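Local coordinates for protein ribonucleoside-diphosphate reductase (Pseudomonas aeruginosa, PDB 5IM3) that probably reduces ribonucleoside diphosphates to the deoxyribonucleotides needed for DNA synthesis, under allosteric control by bound nucleotides such as dATP, at residues 450-464 with 476-488. Numbering follows the deposited sequence.
Sequences VCAYLETWHLDIEEF and RRTHDMNTANWIP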
ATOM      1  N   VAL A 450      27.094  13.821 -21.476  1.00 44.84           N
ATOM      2  CA  VAL A 450      27.807  12.618 -21.889  1.00 43.58           C
ATOM      3  C   VAL A 450      26.937  11.407 -21.570  1.00 42.27           C
ATOM      4  O   VAL A 450      26.191  11.400 -20.587  1.00 44.31           O
ATOM      5  CB  VAL A 450      29.188  12.519 -21.194  1.00 44.69           C
ATOM      6  CG1 VAL A 450      29.037  12.647 -19.692  1.00 46.63           C
ATOM      7  CG2 VAL A 450      29.901  11.222 -21.557  1.00 43.30           C
ATOM      8  N   CYS A 451      27.019  10.384 -22.420  1.00 39.78           N
ATOM      9  CA  CYS A 451      26.278   9.140 -22.229  1.00 40.20           C
ATOM     10  C   CYS A 451      27.257   7.977 -22.251  1.00 39.82           C
ATOM     11  O   CYS A 451      27.979   7.794 -23.234  1.00 41.02           O
ATOM     12  CB  CYS A 451      25.209   8.948 -23.310  1.00 44.62           C
ATOM     13  SG  CYS A 451      24.230   7.427 -23.119  1.00 47.43           S
ATOM     14  N   ALA A 452      27.265   7.184 -21.181  1.00 38.59           N
ATOM     15  CA  ALA A 452      28.115   6.005 -21.099  1.00 35.93           C
ATOM     16  C   ALA A 452      27.352   4.765 -21.553  1.00 39.54           C
ATOM     17  O   ALA A 452      26.192   4.564 -21.184  1.00 40.75           O
ATOM     18  CB  ALA A 452      28.630   5.810 -19.671  1.00 35.31           C
ATOM     19  N   TYR A 453      28.013   3.941 -22.363  1.00 41.21           N
ATOM     20  CA  TYR A 453      27.442   2.710 -22.892  1.00 40.45           C
ATOM     21  C   TYR A 453      28.145   1.501 -22.286  1.00 39.87           C
ATOM     22  O   TYR A 453      29.366   1.513 -22.098  1.00 38.77           O
ATOM     23  CB  TYR A 453      27.567   2.656 -24.416  1.00 35.82           C
ATOM     24  CG  TYR A 453      26.591   3.530 -25.165  1.00 38.27           C
ATOM     25  CD1 TYR A 453      26.793   4.902 -25.268  1.00 39.36           C
ATOM     26  CD2 TYR A 453      25.493   2.980 -25.808  1.00 37.08           C
ATOM     27  CE1 TYR A 453      25.912   5.702 -25.967  1.00 38.34           C
ATOM     28  CE2 TYR A 453      24.605   3.774 -26.510  1.00 42.44           C
ATOM     29  CZ  TYR A 453      24.821   5.135 -26.584  1.00 41.72           C
ATOM     30  OH  TYR A 453      23.946   5.933 -27.278  1.00 44.10           O
ATOM     31  N   LEU A 454      27.375   0.454 -21.995  1.00 40.25           N
ATOM     32  CA  LEU A 454      27.935  -0.789 -21.478  1.00 39.65           C
ATOM     33  C   LEU A 454      27.199  -1.973 -22.088  1.00 39.64           C
ATOM     34  O   LEU A 454      25.969  -1.967 -22.180  1.00 43.21           O
ATOM     35  CB  LEU A 454      27.846  -0.851 -19.952  1.00 37.17           C
ATOM     36  CG  LEU A 454      28.798  -1.852 -19.303  1.00 41.29           C
ATOM     37  CD1 LEU A 454      30.233  -1.348 -19.381  1.00 39.25           C
ATOM     38  CD2 LEU A 454      28.395  -2.126 -17.864  1.00 40.95           C
ATOM     39  N   GLU A 455      27.956  -2.985 -22.501  1.00 41.64           N
ATOM     40  CA  GLU A 455      27.379  -4.165 -23.124  1.00 42.11           C
ATOM     41  C   GLU A 455      26.786  -5.089 -22.060  1.00 43.50           C
ATOM     42  O   GLU A 455      27.234  -5.114 -20.910  1.00 40.64           O
ATOM     43  CB  GLU A 455      28.441  -4.893 -23.953  1.00 44.13           C
ATOM     44  CG  GLU A 455      27.885  -5.792 -25.046  1.00 43.11           C
ATOM     45  CD  GLU A 455      28.902  -6.094 -26.131  1.00 46.15           C
ATOM     46  OE1 GLU A 455      29.748  -5.218 -26.424  1.00 46.86           O
ATOM     47  OE2 GLU A 455      28.857  -7.205 -26.697  1.00 47.52           O
ATOM     48  N   THR A 456      25.765  -5.859 -22.462  1.00 41.41           N
ATOM     49  CA  THR A 456      24.860  -6.490 -21.502  1.00 42.14           C
ATOM     50  C   THR A 456      25.465  -7.690 -20.774  1.00 43.33           C
ATOM     51  O   THR A 456      24.927  -8.095 -19.736  1.00 44.22           O
ATOM     52  CB  THR A 456      23.570  -6.919 -22.209  1.00 41.73           C
ATOM     53  OG1 THR A 456      23.118  -5.859 -23.061  1.00 40.49           O
ATOM     54  CG2 THR A 456      22.481  -7.223 -21.194  1.00 45.73           C
ATOM     55  N   TRP A 457      26.550  -8.270 -21.280  1.00 43.60           N
ATOM     56  CA  TRP A 457      27.244  -9.340 -20.570  1.00 46.27           C
ATOM     57  C   TRP A 457      28.318  -8.819 -19.621  1.00 47.09           C
ATOM     58  O   TRP A 457      28.932  -9.617 -18.904  1.00 44.97           O
ATOM     59  CB  TRP A 457      27.876 -10.325 -21.563  1.00 46.70           C
ATOM     60  CG  TRP A 457      28.726  -9.682 -22.622  1.00 47.67           C
ATOM     61  CD1 TRP A 457      28.378  -9.451 -23.922  1.00 46.46           C
ATOM     62  CD2 TRP A 457      30.066  -9.192 -22.474  1.00 46.71           C
ATOM     63  NE1 TRP A 457      29.413  -8.850 -24.591  1.00 46.51           N
ATOM     64  CE2 TRP A 457      30.461  -8.676 -23.726  1.00 46.54           C
ATOM     65  CE3 TRP A 457      30.966  -9.136 -21.408  1.00 47.36           C
ATOM     66  CZ2 TRP A 457      31.717  -8.115 -23.940  1.00 46.97           C
ATOM     67  CZ3 TRP A 457      32.218  -8.576 -21.623  1.00 47.33           C
ATOM     68  CH2 TRP A 457      32.580  -8.075 -22.879  1.00 47.77           C
ATOM     69  N   HIS A 458      28.559  -7.510 -19.600  1.00 46.17           N
ATOM     70  CA  HIS A 458      29.587  -6.942 -18.738  1.00 46.01           C
ATOM     71  C   HIS A 458      29.252  -7.199 -17.274  1.00 45.26           C
ATOM     72  O   HIS A 458      28.114  -7.011 -16.837  1.00 43.98           O
ATOM     73  CB  HIS A 458      29.707  -5.442 -19.002  1.00 45.57           C
ATOM     74  CG  HIS A 458      30.967  -4.825 -18.480  1.00 44.98           C
ATOM     75  ND1 HIS A 458      31.153  -4.522 -17.149  1.00 45.40           N
ATOM     76  CD2 HIS A 458      32.095  -4.430 -19.116  1.00 45.40           C
ATOM     77  CE1 HIS A 458      32.345  -3.976 -16.985  1.00 46.51           C
ATOM     78  NE2 HIS A 458      32.936  -3.908 -18.164  1.00 46.47           N
ATOM     79  N   LEU A 459      30.257  -7.625 -16.508  1.00 40.95           N
ATOM     80  CA  LEU A 459      30.012  -8.050 -15.136  1.00 41.99           C
ATOM     81  C   LEU A 459      29.546  -6.917 -14.229  1.00 39.80           C
ATOM     82  O   LEU A 459      28.957  -7.188 -13.178  1.00 39.39           O
ATOM     83  CB  LEU A 459      31.269  -8.697 -14.553  1.00 43.19           C
ATOM     84  CG  LEU A 459      31.114 -10.186 -14.254  1.00 45.02           C
ATOM     85  CD1 LEU A 459      32.436 -10.753 -13.785  1.00 48.70           C
ATOM     86  CD2 LEU A 459      30.034 -10.416 -13.211  1.00 44.53           C
ATOM     87  N   ASP A 460      29.780  -5.663 -14.606  1.00 39.37           N
ATOM     88  CA  ASP A 460      29.295  -4.530 -13.830  1.00 40.92           C
ATOM     89  C   ASP A 460      27.904  -4.074 -14.264  1.00 39.79           C
ATOM     90  O   ASP A 460      27.429  -3.040 -13.784  1.00 39.11           O
ATOM     91  CB  ASP A 460      30.278  -3.358 -13.929  1.00 43.75           C
ATOM     92  CG  ASP A 460      31.622  -3.659 -13.281  1.00 46.17           C
ATOM     93  OD1 ASP A 460      31.675  -4.487 -12.348  1.00 45.71           O
ATOM     94  OD2 ASP A 460      32.625  -3.053 -13.707  1.00 45.64           O
ATOM     95  N   ILE A 461      27.227  -4.835 -15.129  1.00 42.52           N
ATOM     96  CA  ILE A 461      25.992  -4.345 -15.738  1.00 44.70           C
ATOM     97  C   ILE A 461      24.935  -4.051 -14.680  1.00 47.20           C
ATOM     98  O   ILE A 461      24.190  -3.071 -14.791  1.00 43.67           O
ATOM     99  CB  ILE A 461      25.470  -5.343 -16.792  1.00 45.75           C
ATOM    100  CG1 ILE A 461      24.278  -4.746 -17.550  1.00 45.83           C
ATOM    101  CG2 ILE A 461      25.060  -6.664 -16.147  1.00 45.98           C
ATOM    102  CD1 ILE A 461      24.621  -3.500 -18.352  1.00 45.66           C
ATOM    103  N   GLU A 462      24.847  -4.888 -13.640  1.00 48.19           N
ATOM    104  CA  GLU A 462      23.793  -4.718 -12.644  1.00 48.82           C
ATOM    105  C   GLU A 462      23.960  -3.407 -11.883  1.00 47.65           C
ATOM    106  O   GLU A 462      22.987  -2.674 -11.672  1.00 48.17           O
ATOM    107  CB  GLU A 462      23.776  -5.911 -11.684  1.00 55.27           C
ATOM    108  CG  GLU A 462      23.336  -7.210 -12.343  1.00 57.93           C
ATOM    109  CD  GLU A 462      23.520  -8.422 -11.452  1.00 64.56           C
ATOM    110  OE1 GLU A 462      24.613  -8.572 -10.862  1.00 66.64           O
ATOM    111  OE2 GLU A 462      22.570  -9.227 -11.338  1.00 68.01           O
ATOM    112  N   GLU A 463      25.182  -3.097 -11.450  1.00 48.07           N
ATOM    113  CA  GLU A 463      25.432  -1.784 -10.864  1.00 49.79           C
ATOM    114  C   GLU A 463      25.168  -0.673 -11.878  1.00 47.12           C
ATOM    115  O   GLU A 463      24.677   0.400 -11.511  1.00 47.39           O
ATOM    116  CB  GLU A 463      26.870  -1.710 -10.340  1.00 52.28           C
ATOM    117  CG  GLU A 463      27.197  -0.460  -9.528  1.00 53.79           C
ATOM    118  CD  GLU A 463      28.658  -0.406  -9.093  1.00 57.55           C
ATOM    119  OE1 GLU A 463      29.462  -1.229  -9.587  1.00 57.45           O
ATOM    120  OE2 GLU A 463      29.006   0.466  -8.266  1.00 57.61           O
ATOM    121  N   PHE A 464      25.465  -0.924 -13.157  1.00 39.56           N
ATOM    122  CA  PHE A 464      25.281   0.086 -14.199  1.00 40.73           C
ATOM    123  C   PHE A 464      23.820   0.504 -14.320  1.00 40.82           C
ATOM    124  O   PHE A 464      23.517   1.691 -14.470  1.00 39.33           O
ATOM    125  CB  PHE A 464      25.793  -0.465 -15.533  1.00 39.96           C
ATOM    126  CG  PHE A 464      25.827   0.537 -16.658  1.00 38.47           C
ATOM    127  CD1 PHE A 464      26.860   1.455 -16.760  1.00 40.28           C
ATOM    128  CD2 PHE A 464      24.851   0.523 -17.646  1.00 39.83           C
ATOM    129  CE1 PHE A 464      26.907   2.360 -17.810  1.00 38.94           C
ATOM    130  CE2 PHE A 464      24.892   1.427 -18.698  1.00 39.55           C
ATOM    131  CZ  PHE A 464      25.923   2.346 -18.778  1.00 40.21           C
ATOM    132  N   ARG A 476      27.632   4.910  -5.684  1.00 52.19           N
ATOM    133  CA  ARG A 476      27.191   4.039  -6.767  1.00 49.91           C
ATOM    134  C   ARG A 476      26.197   4.753  -7.680  1.00 47.16           C
ATOM    135  O   ARG A 476      25.374   4.117  -8.340  1.00 45.12           O
ATOM    136  CB  ARG A 476      26.591   2.754  -6.195  1.00 47.83           C
ATOM    137  CG  ARG A 476      27.561   1.975  -5.305  1.00 47.12           C
ATOM    138  CD  ARG A 476      26.884   0.836  -4.551  1.00 48.13           C
ATOM    139  NE  ARG A 476      26.475  -0.248  -5.438  1.00 47.54           N
ATOM    140  CZ  ARG A 476      27.293  -1.191  -5.896  1.00 47.29           C
ATOM    141  NH1 ARG A 476      28.576  -1.190  -5.556  1.00 47.94           N
ATOM    142  NH2 ARG A 476      26.826  -2.137  -6.701  1.00 47.94           N
ATOM    143  N   ARG A 477      26.278   6.084  -7.732  1.00 49.26           N
ATOM    144  CA  ARG A 477      25.377   6.909  -8.523  1.00 50.07           C
ATOM    145  C   ARG A 477      26.176   7.891  -9.369  1.00 47.70           C
ATOM    146  O   ARG A 477      27.229   8.380  -8.953  1.00 47.63           O
ATOM    147  CB  ARG A 477      24.407   7.697  -7.624  1.00 51.71           C
ATOM    148  CG  ARG A 477      23.004   7.131  -7.532  1.00 51.87           C
ATOM    149  CD  ARG A 477      23.035   5.649  -7.298  1.00 52.30           C
ATOM    150  NE  ARG A 477      21.829   5.153  -6.654  1.00 49.50           N
ATOM    151  CZ  ARG A 477      21.644   3.880  -6.329  1.00 51.16           C
ATOM    152  NH1 ARG A 477      22.587   2.989  -6.606  1.00 50.73           N
ATOM    153  NH2 ARG A 477      20.524   3.495  -5.730  1.00 52.13           N
ATOM    154  N   THR A 478      25.654   8.189 -10.560  1.00 46.45           N
ATOM    155  CA  THR A 478      26.181   9.247 -11.426  1.00 42.30           C
ATOM    156  C   THR A 478      24.980  10.066 -11.899  1.00 41.99           C
ATOM    157  O   THR A 478      24.433   9.814 -12.975  1.00 40.73           O
ATOM    158  CB  THR A 478      26.981   8.677 -12.610  1.00 40.55           C
ATOM    159  OG1 THR A 478      26.141   7.827 -13.403  1.00 38.27           O
ATOM    160  CG2 THR A 478      28.193   7.881 -12.129  1.00 39.05           C
ATOM    161  N   HIS A 479      24.575  11.052 -11.093  1.00 43.12           N
ATOM    162  CA  HIS A 479      23.368  11.827 -11.369  1.00 46.31           C
ATOM    163  C   HIS A 479      23.540  12.846 -12.488  1.00 47.78           C
ATOM    164  O   HIS A 479      22.553  13.480 -12.875  1.00 45.13           O
ATOM    165  CB  HIS A 479      22.905  12.561 -10.109  1.00 48.51           C
ATOM    166  CG  HIS A 479      22.569  11.652  -8.968  1.00 50.96           C
ATOM    167  ND1 HIS A 479      23.289  11.635  -7.794  1.00 51.99           N
ATOM    168  CD2 HIS A 479      21.593  10.725  -8.824  1.00 50.31           C
ATOM    169  CE1 HIS A 479      22.771  10.740  -6.974  1.00 52.60           C
ATOM    170  NE2 HIS A 479      21.740  10.174  -7.575  1.00 52.67           N
ATOM    171  N   ASP A 480      24.751  13.027 -13.013  1.00 47.30           N
ATOM    172  CA  ASP A 480      25.001  14.022 -14.048  1.00 47.36           C
ATOM    173  C   ASP A 480      25.508  13.384 -15.333  1.00 44.46           C
ATOM    174  O   ASP A 480      26.073  14.072 -16.185  1.00 47.79           O
ATOM    175  CB  ASP A 480      25.986  15.073 -13.539  1.00 50.08           C
ATOM    176  CG  ASP A 480      25.595  15.619 -12.178  1.00 52.90           C
ATOM    177  OD1 ASP A 480      24.797  16.577 -12.125  1.00 53.54           O
ATOM    178  OD2 ASP A 480      26.079  15.081 -11.160  1.00 54.14           O
ATOM    179  N   MET A 481      25.300  12.083 -15.494  1.00 46.43           N
ATOM    180  CA  MET A 481      25.789  11.333 -16.639  1.00 45.85           C
ATOM    181  C   MET A 481      24.672  10.443 -17.154  1.00 45.54           C
ATOM    182  O   MET A 481      23.945   9.830 -16.366  1.00 47.93           O
ATOM    183  CB  MET A 481      27.008  10.475 -16.255  1.00 46.30           C
ATOM    184  CG  MET A 481      27.679   9.764 -17.417  1.00 46.40           C
ATOM    185  SD  MET A 481      28.891   8.536 -16.886  1.00 46.59           S
ATOM    186  CE  MET A 481      27.799   7.215 -16.368  1.00 48.24           C
ATOM    187  N   ASN A 482      24.533  10.378 -18.470  1.00 41.20           N
ATOM    188  CA  ASN A 482      23.564   9.484 -19.079  1.00 40.60           C
ATOM    189  C   ASN A 482      24.173   8.094 -19.249  1.00 38.26           C
ATOM    190  O   ASN A 482      25.392   7.920 -19.271  1.00 36.84           O
ATOM    191  CB  ASN A 482      23.087  10.028 -20.432  1.00 43.32           C
ATOM    192  CG  ASN A 482      22.258  11.304 -20.302  1.00 44.46           C
ATOM    193  OD1 ASN A 482      22.548  12.313 -20.943  1.00 49.49           O
ATOM    194  ND2 ASN A 482      21.221  11.259 -19.478  1.00 43.74           N
ATOM    195  N   THR A 483      23.297   7.102 -19.362  1.00 35.54           N
ATOM    196  CA  THR A 483      23.694   5.713 -19.518  1.00 35.91           C
ATOM    197  C   THR A 483      22.847   5.079 -20.609  1.00 39.17           C
ATOM    198  O   THR A 483      21.697   5.475 -20.828  1.00 39.94           O
ATOM    199  CB  THR A 483      23.517   4.921 -18.208  1.00 36.88           C
ATOM    200  OG1 THR A 483      22.161   5.026 -17.777  1.00 38.03           O
ATOM    201  CG2 THR A 483      24.432   5.450 -17.109  1.00 36.31           C
ATOM    202  N   ALA A 484      23.418   4.085 -21.291  1.00 38.01           N
ATOM    203  CA  ALA A 484      22.679   3.346 -22.304  1.00 40.25           C
ATOM    204  C   ALA A 484      23.169   1.907 -22.353  1.00 38.79           C
ATOM    205  O   ALA A 484      24.361   1.646 -22.186  1.00 38.54           O
ATOM    206  CB  ALA A 484      22.816   3.988 -23.687  1.00 38.90           C
ATOM    207  N   ASN A 485      22.239   0.983 -22.586  1.00 42.62           N
ATOM    208  CA  ASN A 485      22.579  -0.415 -22.803  1.00 44.94           C
ATOM    209  C   ASN A 485      23.025  -0.644 -24.243  1.00 45.01           C
ATOM    210  O   ASN A 485      22.395  -0.161 -25.189  1.00 43.93           O
ATOM    211  CB  ASN A 485      21.381  -1.315 -22.497  1.00 45.51           C
ATOM    212  CG  ASN A 485      21.053  -1.379 -21.017  1.00 49.03           C
ATOM    213  OD1 ASN A 485      19.983  -0.943 -20.586  1.00 52.34           O
ATOM    214  ND2 ASN A 485      21.963  -1.945 -20.234  1.00 46.89           N
ATOM    215  N   TRP A 486      24.111  -1.396 -24.400  1.00 42.97           N
ATOM    216  CA  TRP A 486      24.618  -1.840 -25.699  1.00 44.10           C
ATOM    217  C   TRP A 486      24.292  -3.333 -25.798  1.00 44.39           C
ATOM    218  O   TRP A 486      25.048  -4.182 -25.328  1.00 45.57           O
ATOM    219  CB  TRP A 486      26.115  -1.547 -25.803  1.00 44.17           C
ATOM    220  CG  TRP A 486      26.715  -1.674 -27.172  1.00 44.96           C
ATOM    221  CD1 TRP A 486      27.739  -2.498 -27.540  1.00 45.28           C
ATOM    222  CD2 TRP A 486      26.346  -0.942 -28.347  1.00 42.55           C
ATOM    223  NE1 TRP A 486      28.028  -2.327 -28.873  1.00 46.44           N
ATOM    224  CE2 TRP A 486      27.187  -1.377 -29.392  1.00 45.51           C
ATOM    225  CE3 TRP A 486      25.388   0.037 -28.618  1.00 44.30           C
ATOM    226  CZ2 TRP A 486      27.097  -0.868 -30.688  1.00 44.72           C
ATOM    227  CZ3 TRP A 486      25.296   0.541 -29.909  1.00 43.66           C
ATOM    228  CH2 TRP A 486      26.144   0.085 -30.926  1.00 43.89           C
ATOM    229  N   ILE A 487      23.152  -3.650 -26.404  1.00 44.07           N
ATOM    230  CA  ILE A 487      22.506  -4.950 -26.237  1.00 44.92           C
ATOM    231  C   ILE A 487      22.823  -5.820 -27.450  1.00 46.17           C
ATOM    232  O   ILE A 487      22.459  -5.445 -28.574  1.00 44.68           O
ATOM    233  CB  ILE A 487      20.988  -4.806 -26.058  1.00 43.81           C
ATOM    234  CG1 ILE A 487      20.675  -3.819 -24.931  1.00 42.02           C
ATOM    235  CG2 ILE A 487      20.366  -6.172 -25.756  1.00 42.89           C
ATOM    236  CD1 ILE A 487      19.211  -3.436 -24.850  1.00 42.33           C
ATOM    237  N   PRO A 488      23.463  -6.976 -27.275  1.00 47.24           N
ATOM    238  CA  PRO A 488      23.616  -7.906 -28.399  1.00 47.60           C
ATOM    239  C   PRO A 488      22.313  -8.629 -28.703  1.00 48.84           C
ATOM    240  O   PRO A 488      21.476  -8.848 -27.824  1.00 47.22           O
ATOM    241  CB  PRO A 488      24.690  -8.889 -27.912  1.00 48.96           C
ATOM    242  CG  PRO A 488      25.268  -8.285 -26.662  1.00 47.93           C
ATOM    243  CD  PRO A 488      24.197  -7.433 -26.083  1.00 47.48           C
TER
HETATM  244  O   HOH W   1      23.727  -3.455 -21.667  1.00 37.08           O
HETATM  245  O   HOH W   2      24.631   1.753  -9.261  1.00 54.47           O
HETATM  246  O   HOH W   3      21.744   3.848 -15.301  1.00 37.79           O
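The Tyr453 ring takes the methyl of Ala484 on one face, a CH-pi contact with CB 3.6 Å from the ring centroid; so small a side chain lets the ring lie close over the neighbouring strand, while the hydroxyl reaches Asn585 O. The edge of the Trp486 indole meets Glu455, whose OE1 lies near the ring plane, 3.6 Å from CD1. With CG anti to the backbone N (chi1 -158°) and an extended chain, Glu455 is long enough to carry its carboxylate past this edge to Lys566 and His513, and OE2 also accepts a weak bond from Trp457 NE1. On the opposite face of the sheet, Phe464 lays one face over Leu454 CB, and its CZ packs against Thr483 CB at 3.6 Å, where a compact branched side chain fits beside the ring. Nearer the surface, which suits a charged pair, the carboxylate of Glu463 stacks on the Arg476 guanidinium, their planes 5° apart; OE2 sits 3.2 Å from NH1 but above the plane, so charge rather than a directed N-H joins them.

Strands 450-455 and 482-487 run parallel, tied by five backbone hydrogen bonds from Asn482 N to Val450 O (2.9 Å) through Trp486 N to Leu454 O (3.0 Å). Leu454 O also takes a bond from a water that bridges to Thr456 OG1 and Asn485 ND2.

This is a beta-alpha-beta unit of the ribonucleotide reductase barrel: helix 461-465 packs through Phe464 against the strand pair, strand 401-405 continues the sheet beside 450-455, and strand 562-565 beside 482-487, with helix 566-571 against Trp486 and Pro488.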